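Local coordinates for SnoaL-like domain-containing protein (Burkholderia thailandensis E264, PDB 3EC9), which is of unknown function but has the NTF2-like fold of the SnoaL-like family, whose cone-shaped interior commonly holds a small-molecule pocket, at residues 19-24 against 32-37; 82-87 against 91-96; 41-46 against 63-68. One frame throughout, in Å; residues are numbered along the deposited sequence.

Overall arrangement
From the N terminus, the chain runs through helix 14-26, turns, and comes back along helix 30-34, where contact 1 closes a short loop. It then enters strand 41-45, which contact 3 ties to helix 58-72 across an intervening 16 residues that include strand 53-55. That helix leads into strand 73-86, and contact 2 closes the tight hairpin between it and strand 89-100. The three loops follow one another in series, without nesting or crossing. Contact 1 touches both others: Y22 packs on L83 and G92 of contact 2, and A19 on L83, while H21 and I37 meet W43 of contact 3. The contacts thus link helices 14-26, 30-34 and 58-72 to the curved sheet.

Contact 1. Residues 19-24 against 32-37; sequences ADHYAA and AMMADI
In the helical layer that packs against the curved sheet of this NTF2-like fold, helix 14-26 meets the short helix 30-34 through H21, A24, A32 and M33. The polar link is a single hydrogen bond: ND1 of H21 is the donor to the backbone O of M33 at 2.9 Å, and at 164° the bond is nearly straight. The carbonyl oxygen sits at the ring edge, in the imidazole plane, while the donor is tilted 25° from the plane of the carbonyl. With CG swung anti to the backbone N (chi1 170°), the ring reaches across to the second helix. NE2 makes its own hydrogen bond to a glycerol molecule; in this crystal both ring nitrogens are therefore bonded, and the M33 bond restrains the ring's rotation. Such a bound polyol is consistent with the interior pocket of the NTF2-like fold, although the glycerol probably comes from the crystallisation liquor. W115 also meets the ring. At the edge of the H21 ring the selenomethionine M34 brings up its methyl, CE lying 4.0 Å from H21 CE1.

Three residues on, nearly a turn along the helix, A24 supplies the apolar half of the contact. Its CB is 3.6 Å from A32 CB and 3.4 Å from the backbone N of M33, a close helix-to-helix approach built on small side chains. CG of the selenomethionine M33 lies 3.8 Å from A24 CB; in the conformer described, one of two modelled, CE comes to 3.6 Å from A24 O.

Contact 2. Residues 82-87 against 91-96; sequences ALHDAG and IGVGRY. With ACT (acetate ion), chain E.
H84 and V93 meet on one face of two antiparallel strands, and the histidine can be traced outward from its backbone. Its CB lies 3.7 Å from the backbone O of I91, the residue paired with it. CG, anti to the carbonyl carbon (chi1 -55°), stays 3.9 Å from I91 O and turns the ring along the neighbouring strand. CD2 then comes 3.6 Å from I91 O, in an oblique approach, and NE2 ends 3.9 Å from V93 CG2, a methyl placed at the ring edge near its plane. On the other face, L83 CD1 rests 3.6 Å from CA of G92, where glycine has no side chain to stand in the way.

Two hydrogen-bonded pairs hold the backbones together. A82 and V93 exchange bonds in both directions, as do H84 and I91, whose H84 N to I91 O bond is 2.8 Å long. Farther along strand 89-100, Y96 OH donates to O of an acetate ion, probably from the crystallisation liquor, at 2.6 Å and also bonds H113 and Q127. I91 and V93 pack on I91 and F128 of the second subunit, so the histidine-bearing face of this antiparallel beta hairpin contributes to the dimer interface.

Contact 3. Residues 41-46 against 63-68; sequences IEWTEM and RNVFRR
W43 and F66 meet between strand 41-45 and helix 58-72, with V65 and E45 beside them. The benzo part of the indole approaches the far end of the phenyl ring, W43 CZ2 lying 3.8 Å from F66 CE2. The ring planes are inclined at 67° with centroids 5.8 Å apart, an oblique meeting of two side chains that cross at about a right angle. The second point of contact is aliphatic against carboxylate: V65 CG1 sits 3.6 Å from E45 CD and faces both carboxylate oxygens, while V65 CG2 covers E45 CG. These two side chains advance from opposite directions.

What positions the first shell lies largely on the strand. W43 NE1 donates to E45 OE2 at 3.0 Å and 151°, meeting that oxygen on the anti side and somewhat out of the carboxylate plane. E45 can return toward the indole because its chain bends at chi2 (-74°). The bond steadies both groups and gives the N-H of the buried W43 an acceptor. The acetate held by Y96 OH also lies beside E45 OE2, and a glycerol lies near W43; both probably come from the crystallisation liquor but are consistent with a pocket.

Farther out, F125 of strand 121-129 stacks on W43, and I61 packs against both W43 and F66. Helix 58-72 packs on strand 41-45, which lies between strand 121-129 and strand 53-55, whose Y55 touches E45 and V65.

Contact 1. Residues 19-24 against 32-37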
loop_
_atom_site.group_PDB
_atom_site.type_symbol
_atom_site.label_atom_id
_atom_site.label_comp_id
_atom_site.label_asym_id
_atom_site.label_seq_id
_atom_site.Cartn_x
_atom_site.Cartn_y
_atom_site.Cartn_z
ATOM N N ALA B 19 -14.145 8.685 4.847
ATOM C CA ALA B 19 -15.264 8.239 4.020
ATOM C C ALA B 19 -15.900 9.395 3.237
ATOM O O ALA B 19 -16.233 9.234 2.046
ATOM C CB ALA B 19 -16.327 7.525 4.878
ATOM N N ASP B 20 -16.104 10.535 3.901
ATOM C CA ASP B 20 -16.650 11.728 3.199
ATOM C C ASP B 20 -15.759 12.163 2.026
ATOM O O ASP B 20 -16.236 12.518 0.940
ATOM C CB ASP B 20 -16.750 12.903 4.142
ATOM C CG ASP B 20 -17.883 12.781 5.127
ATOM O OD1 ASP B 20 -18.807 11.962 4.943
ATOM O OD2 ASP B 20 -17.859 13.570 6.086
ATOM N N HIS B 21 -14.442 12.163 2.266
ATOM C CA HIS B 21 -13.486 12.437 1.187
ATOM C C HIS B 21 -13.689 11.501 -0.009
ATOM O O HIS B 21 -13.772 11.938 -1.142
ATOM C CB HIS B 21 -12.006 12.376 1.624
ATOM C CG HIS B 21 -11.085 12.431 0.470
ATOM N ND1 HIS B 21 -10.699 13.619 -0.110
ATOM C CD2 HIS B 21 -10.565 11.446 -0.302
ATOM C CE1 HIS B 21 -9.970 13.359 -1.181
ATOM N NE2 HIS B 21 -9.860 12.052 -1.310
ATOM N N TYR B 22 -13.747 10.204 0.255
ATOM C CA TYR B 22 -13.856 9.230 -0.821
ATOM C C TYR B 22 -15.145 9.400 -1.620
ATOM O O TYR B 22 -15.135 9.310 -2.836
ATOM C CB TYR B 22 -13.786 7.815 -0.280
ATOM C CG TYR B 22 -12.372 7.310 -0.024
ATOM C CD1 TYR B 22 -11.389 7.314 -1.015
ATOM C CD2 TYR B 22 -12.036 6.767 1.206
ATOM C CE1 TYR B 22 -10.063 6.806 -0.769
ATOM C CE2 TYR B 22 -10.748 6.290 1.472
ATOM C CZ TYR B 22 -9.788 6.291 0.480
ATOM O OH TYR B 22 -8.564 5.756 0.771
ATOM N N ALA B 23 -16.223 9.706 -0.907
ATOM C CA ALA B 23 -17.495 9.936 -1.555
ATOM C C ALA B 23 -17.408 11.148 -2.492
ATOM O O ALA B 23 -17.904 11.101 -3.618
ATOM C CB ALA B 23 -18.607 10.106 -0.507
ATOM N N ALA B 24 -16.817 12.236 -2.009
ATOM C CA ALA B 24 -16.637 13.466 -2.789
ATOM C C ALA B 24 -15.761 13.212 -3.985
ATOM O O ALA B 24 -16.007 13.729 -5.072
ATOM C CB ALA B 24 -16.051 14.577 -1.915
ATOM N N ALA B 32 -15.691 19.623 -1.816
ATOM C CA ALA B 32 -15.920 18.656 -0.720
ATOM C C ALA B 32 -14.701 17.742 -0.494
ATOM O O ALA B 32 -14.368 17.433 0.649
ATOM C CB ALA B 32 -17.196 17.804 -0.973
HETATM N N MSE B 33 -14.040 17.306 -1.562
HETATM C CA MSE B 33 -12.820 16.499 -1.406
HETATM C C MSE B 33 -11.830 17.137 -0.462
HETATM O O MSE B 33 -11.252 16.452 0.387
HETATM C CB MSE B 33 -12.099 16.341 -2.725
HETATM C CG MSE B 33 -12.689 15.309 -3.612
HETATM SE SE MSE B 33 -11.536 15.243 -5.160
HETATM C CE MSE B 33 -12.866 14.738 -6.452
HETATM N N MSE B 34 -11.614 18.443 -0.638
HETATM C CA MSE B 34 -10.570 19.161 0.082
HETATM C C MSE B 34 -11.040 19.877 1.362
HETATM O O MSE B 34 -10.235 20.474 2.075
HETATM C CB MSE B 34 -9.870 20.194 -0.848
HETATM C CG MSE B 34 -9.237 19.645 -2.117
HETATM SE SE MSE B 34 -7.553 18.698 -1.703
HETATM C CE MSE B 34 -8.298 16.974 -1.697
ATOM N N ALA B 35 -12.314 19.742 1.694
ATOM C CA ALA B 35 -12.961 20.532 2.783
ATOM C C ALA B 35 -12.283 20.319 4.141
ATOM O O ALA B 35 -12.221 21.275 4.959
ATOM C CB ALA B 35 -14.435 20.217 2.897
ATOM N N ASP B 36 -11.812 19.081 4.408
ATOM C CA ASP B 36 -11.253 18.747 5.715
ATOM C C ASP B 36 -9.719 18.643 5.693
ATOM O O ASP B 36 -9.111 18.175 6.662
ATOM C CB ASP B 36 -11.861 17.464 6.276
ATOM C CG ASP B 36 -13.355 17.579 6.468
ATOM O OD1 ASP B 36 -13.810 18.576 7.114
ATOM O OD2 ASP B 36 -14.069 16.691 5.968
ATOM N N ILE B 37 -9.102 19.096 4.598
ATOM C CA ILE B 37 -7.653 19.079 4.486
ATOM C C ILE B 37 -7.051 20.145 5.399
ATOM O O ILE B 37 -7.399 21.333 5.307
ATOM C CB ILE B 37 -7.227 19.282 3.019
ATOM C CG1 ILE B 37 -7.693 18.107 2.166
ATOM C CG2 ILE B 37 -5.709 19.401 2.837
ATOM C CD1 ILE B 37 -6.976 16.721 2.368
#

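Contact 2. Residues 82-87 against 91-96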
loop_
_atom_site.group_PDB
_atom_site.type_symbol
_atom_site.label_atom_id
_atom_site.label_comp_id
_atom_site.label_asym_id
_atom_site.label_seq_id
_atom_site.Cartn_x
_atom_site.Cartn_y
_atom_site.Cartn_z
ATOM N N ALA B 82 -12.428 -1.558 0.846
ATOM C CA ALA B 82 -12.355 -1.701 2.319
ATOM C C ALA B 82 -11.931 -0.427 2.939
ATOM O O ALA B 82 -11.240 0.345 2.324
ATOM C CB ALA B 82 -11.449 -2.826 2.763
ATOM N N LEU B 83 -12.368 -0.197 4.171
ATOM C CA LEU B 83 -11.952 0.991 4.897
ATOM C C LEU B 83 -11.746 0.575 6.346
ATOM O O LEU B 83 -12.677 0.149 7.023
ATOM C CB LEU B 83 -12.961 2.124 4.769
ATOM C CG LEU B 83 -12.492 3.508 5.238
ATOM C CD1 LEU B 83 -11.298 3.987 4.402
ATOM C CD2 LEU B 83 -13.669 4.501 5.180
ATOM N N HIS B 84 -10.497 0.664 6.805
ATOM C CA HIS B 84 -10.119 0.108 8.085
ATOM C C HIS B 84 -9.923 1.226 9.081
ATOM O O HIS B 84 -9.144 2.148 8.849
ATOM C CB HIS B 84 -8.844 -0.728 7.983
ATOM C CG HIS B 84 -8.911 -1.821 6.960
ATOM N ND1 HIS B 84 -9.820 -2.862 7.031
ATOM C CD2 HIS B 84 -8.269 -1.953 5.779
ATOM C CE1 HIS B 84 -9.665 -3.626 5.954
ATOM N NE2 HIS B 84 -8.721 -3.102 5.187
ATOM N N ASP B 85 -10.648 1.136 10.190
ATOM C CA ASP B 85 -10.671 2.169 11.220
ATOM C C ASP B 85 -9.621 1.839 12.273
ATOM O O ASP B 85 -9.855 0.987 13.115
ATOM C CB ASP B 85 -12.099 2.199 11.837
ATOM C CG ASP B 85 -12.321 3.364 12.779
ATOM O OD1 ASP B 85 -11.356 4.023 13.167
ATOM O OD2 ASP B 85 -13.502 3.621 13.168
ATOM N N ALA B 86 -8.484 2.556 12.266
ATOM C CA ALA B 86 -7.445 2.421 13.305
ATOM C C ALA B 86 -7.405 3.712 14.155
ATOM O O ALA B 86 -6.348 4.190 14.601
ATOM C CB ALA B 86 -6.066 2.129 12.639
ATOM N N GLY B 87 -8.560 4.322 14.357
ATOM C CA GLY B 87 -8.665 5.443 15.293
ATOM C C GLY B 87 -8.345 6.761 14.624
ATOM O O GLY B 87 -9.099 7.230 13.759
ATOM N N ILE B 91 -7.288 3.414 6.965
ATOM C CA ILE B 91 -6.629 2.844 5.780
ATOM C C ILE B 91 -7.701 2.429 4.768
ATOM O O ILE B 91 -8.520 1.541 5.032
ATOM C CB ILE B 91 -5.708 1.625 6.144
ATOM C CG1 ILE B 91 -4.655 2.065 7.175
ATOM C CG2 ILE B 91 -5.045 1.018 4.900
ATOM C CD1 ILE B 91 -5.090 2.056 8.661
ATOM N N GLY B 92 -7.659 3.058 3.593
ATOM C CA GLY B 92 -8.549 2.706 2.481
ATOM C C GLY B 92 -7.850 1.692 1.579
ATOM O O GLY B 92 -6.617 1.741 1.437
ATOM N N VAL B 93 -8.592 0.733 1.020
ATOM C CA VAL B 93 -8.005 -0.242 0.108
ATOM C C VAL B 93 -8.962 -0.356 -1.054
ATOM O O VAL B 93 -10.186 -0.334 -0.881
ATOM C CB VAL B 93 -7.829 -1.606 0.766
ATOM C CG1 VAL B 93 -7.276 -2.623 -0.264
ATOM C CG2 VAL B 93 -6.965 -1.525 2.044
ATOM N N GLY B 94 -8.439 -0.468 -2.266
ATOM C CA GLY B 94 -9.299 -0.683 -3.409
ATOM C C GLY B 94 -8.498 -0.866 -4.672
ATOM O O GLY B 94 -7.384 -1.355 -4.640
ATOM N N ARG B 95 -9.088 -0.423 -5.777
ATOM C CA ARG B 95 -8.541 -0.609 -7.099
ATOM C C ARG B 95 -8.532 0.711 -7.870
ATOM O O ARG B 95 -9.516 1.463 -7.851
ATOM C CB ARG B 95 -9.381 -1.651 -7.838
ATOM C CG ARG B 95 -9.122 -3.042 -7.306
ATOM C CD ARG B 95 -10.186 -4.055 -7.715
ATOM N NE ARG B 95 -11.466 -3.770 -7.053
ATOM N N TYR B 96 -7.450 0.931 -8.595
ATOM C CA TYR B 96 -7.348 1.975 -9.576
ATOM C C TYR B 96 -7.538 1.383 -10.947
ATOM O O TYR B 96 -7.160 0.234 -11.200
ATOM C CB TYR B 96 -5.963 2.605 -9.612
ATOM C CG TYR B 96 -5.591 3.530 -8.492
ATOM C CD1 TYR B 96 -6.474 4.519 -8.014
ATOM C CD2 TYR B 96 -4.297 3.525 -7.969
ATOM C CE1 TYR B 96 -6.066 5.417 -7.001
ATOM C CE2 TYR B 96 -3.904 4.380 -6.988
ATOM C CZ TYR B 96 -4.793 5.326 -6.476
ATOM O OH TYR B 96 -4.349 6.198 -5.510
HETATM C C ACT E . -4.578 9.458 -5.600
HETATM O O ACT E . -5.370 8.514 -5.841
HETATM O OXT ACT E . -3.544 9.208 -4.926
HETATM C CH3 ACT E . -4.901 10.842 -6.060
#

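Contact 3. Residues 41-46 against 63-68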
loop_
_atom_site.group_PDB
_atom_site.type_symbol
_atom_site.label_atom_id
_atom_site.label_comp_id
_atom_site.label_asym_id
_atom_site.label_seq_id
_atom_site.Cartn_x
_atom_site.Cartn_y
_atom_site.Cartn_z
ATOM N N ILE B 41 -1.268 19.893 5.949
ATOM C CA ILE B 41 -1.325 18.626 5.194
ATOM C C ILE B 41 0.035 18.185 4.617
ATOM O O ILE B 41 0.751 18.999 4.056
ATOM C CB ILE B 41 -2.342 18.737 3.996
ATOM C CG1 ILE B 41 -2.567 17.393 3.291
ATOM C CG2 ILE B 41 -1.885 19.797 3.003
ATOM C CD1 ILE B 41 -3.095 16.314 4.195
ATOM N N GLU B 42 0.349 16.887 4.729
ATOM C CA GLU B 42 1.388 16.227 3.945
ATOM C C GLU B 42 0.722 15.085 3.170
ATOM O O GLU B 42 0.271 14.116 3.764
ATOM C CB GLU B 42 2.511 15.743 4.866
ATOM C CG GLU B 42 3.193 16.904 5.583
ATOM C CD GLU B 42 4.348 16.484 6.480
ATOM O OE1 GLU B 42 4.755 15.297 6.446
ATOM O OE2 GLU B 42 4.852 17.368 7.214
ATOM N N TRP B 43 0.615 15.250 1.861
ATOM C CA TRP B 43 -0.061 14.306 0.978
ATOM C C TRP B 43 0.994 13.739 0.019
ATOM O O TRP B 43 1.523 14.441 -0.854
ATOM C CB TRP B 43 -1.157 15.043 0.235
ATOM C CG TRP B 43 -1.904 14.260 -0.752
ATOM C CD1 TRP B 43 -1.411 13.676 -1.915
ATOM C CD2 TRP B 43 -3.307 13.981 -0.744
ATOM N NE1 TRP B 43 -2.414 13.075 -2.608
ATOM C CE2 TRP B 43 -3.595 13.253 -1.932
ATOM C CE3 TRP B 43 -4.358 14.309 0.122
ATOM C CZ2 TRP B 43 -4.892 12.806 -2.255
ATOM C CZ3 TRP B 43 -5.664 13.831 -0.204
ATOM C CH2 TRP B 43 -5.900 13.098 -1.385
ATOM N N THR B 44 1.321 12.471 0.227
ATOM C CA THR B 44 2.355 11.790 -0.506
ATOM C C THR B 44 1.818 10.776 -1.562
ATOM O O THR B 44 1.178 9.770 -1.253
ATOM C CB THR B 44 3.338 11.055 0.418
ATOM O OG1 THR B 44 3.909 12.023 1.310
ATOM C CG2 THR B 44 4.402 10.320 -0.395
ATOM N N GLU B 45 2.099 11.074 -2.819
ATOM C CA GLU B 45 1.872 10.166 -3.939
ATOM C C GLU B 45 3.174 9.326 -4.021
ATOM O O GLU B 45 4.281 9.840 -3.813
ATOM C CB GLU B 45 1.655 10.943 -5.236
ATOM C CG GLU B 45 0.355 11.736 -5.259
ATOM C CD GLU B 45 -0.838 10.881 -5.448
ATOM O OE1 GLU B 45 -0.982 10.266 -6.512
ATOM O OE2 GLU B 45 -1.693 10.864 -4.561
HETATM N N MSE B 46 3.009 8.020 -4.235
HETATM C CA MSE B 46 4.142 7.111 -4.181
HETATM C C MSE B 46 5.270 7.456 -5.167
HETATM O O MSE B 46 5.011 7.897 -6.261
HETATM C CB MSE B 46 3.659 5.680 -4.422
HETATM C CG MSE B 46 4.657 4.661 -4.129
HETATM SE SE MSE B 46 3.995 2.800 -4.239
HETATM C CE MSE B 46 4.197 2.122 -2.406
ATOM N N ARG B 63 -3.987 20.828 -8.075
ATOM C CA ARG B 63 -3.253 21.114 -9.323
ATOM C C ARG B 63 -2.292 20.007 -9.737
ATOM O O ARG B 63 -2.243 19.638 -10.881
ATOM C CB ARG B 63 -2.478 22.428 -9.223
ATOM C CG ARG B 63 -3.326 23.708 -9.353
ATOM C CD ARG B 63 -2.448 24.965 -9.459
ATOM N NE ARG B 63 -1.604 25.057 -8.290
ATOM C CZ ARG B 63 -0.354 24.613 -8.196
ATOM N NH1 ARG B 63 0.345 24.169 -9.265
ATOM N NH2 ARG B 63 0.222 24.662 -6.996
ATOM N N ASN B 64 -1.481 19.516 -8.813
ATOM C CA ASN B 64 -0.370 18.622 -9.181
ATOM C C ASN B 64 -0.707 17.135 -9.113
ATOM O O ASN B 64 0.068 16.292 -9.575
ATOM C CB ASN B 64 0.866 18.920 -8.329
ATOM C CG ASN B 64 1.285 20.417 -8.357
ATOM O OD1 ASN B 64 1.134 21.110 -9.388
ATOM N ND2 ASN B 64 1.819 20.918 -7.215
ATOM N N VAL B 65 -1.849 16.799 -8.520
ATOM C CA VAL B 65 -2.308 15.409 -8.478
ATOM C C VAL B 65 -3.590 15.252 -9.300
ATOM O O VAL B 65 -3.562 14.698 -10.377
ATOM C CB VAL B 65 -2.486 14.880 -7.041
ATOM C CG1 VAL B 65 -2.880 13.368 -7.044
ATOM C CG2 VAL B 65 -1.221 15.130 -6.199
ATOM N N PHE B 66 -4.714 15.767 -8.806
ATOM C CA PHE B 66 -5.988 15.454 -9.445
ATOM C C PHE B 66 -6.133 16.058 -10.828
ATOM O O PHE B 66 -6.589 15.401 -11.726
ATOM C CB PHE B 66 -7.135 15.870 -8.550
ATOM C CG PHE B 66 -7.240 15.011 -7.326
ATOM C CD1 PHE B 66 -7.827 13.750 -7.409
ATOM C CD2 PHE B 66 -6.734 15.433 -6.109
ATOM C CE1 PHE B 66 -7.912 12.940 -6.289
ATOM C CE2 PHE B 66 -6.824 14.625 -4.987
ATOM C CZ PHE B 66 -7.410 13.373 -5.087
ATOM N N ARG B 67 -5.739 17.317 -10.995
ATOM C CA ARG B 67 -5.807 17.935 -12.330
ATOM C C ARG B 67 -4.957 17.144 -13.337
ATOM O O ARG B 67 -5.378 16.906 -14.451
ATOM C CB ARG B 67 -5.373 19.398 -12.284
ATOM C CG ARG B 67 -5.271 20.038 -13.680
ATOM C CD ARG B 67 -4.830 21.505 -13.625
ATOM N NE ARG B 67 -3.444 21.595 -13.164
ATOM C CZ ARG B 67 -2.720 22.700 -13.178
ATOM N NH1 ARG B 67 -3.254 23.837 -13.541
ATOM N NH2 ARG B 67 -1.477 22.650 -12.749
ATOM N N ARG B 68 -3.731 16.770 -12.948
ATOM C CA ARG B 68 -2.825 16.054 -13.836
ATOM C C ARG B 68 -3.421 14.696 -14.210
ATOM O O ARG B 68 -3.330 14.269 -15.380
ATOM C CB ARG B 68 -1.445 15.914 -13.176
ATOM C CG ARG B 68 -0.480 15.230 -14.010
ATOM C CD ARG B 68 0.928 15.214 -13.403
ATOM N NE ARG B 68 1.737 14.238 -14.121
ATOM C CZ ARG B 68 2.973 13.916 -13.814
ATOM N NH1 ARG B 68 3.574 14.494 -12.789
ATOM N NH2 ARG B 68 3.624 13.055 -14.575
#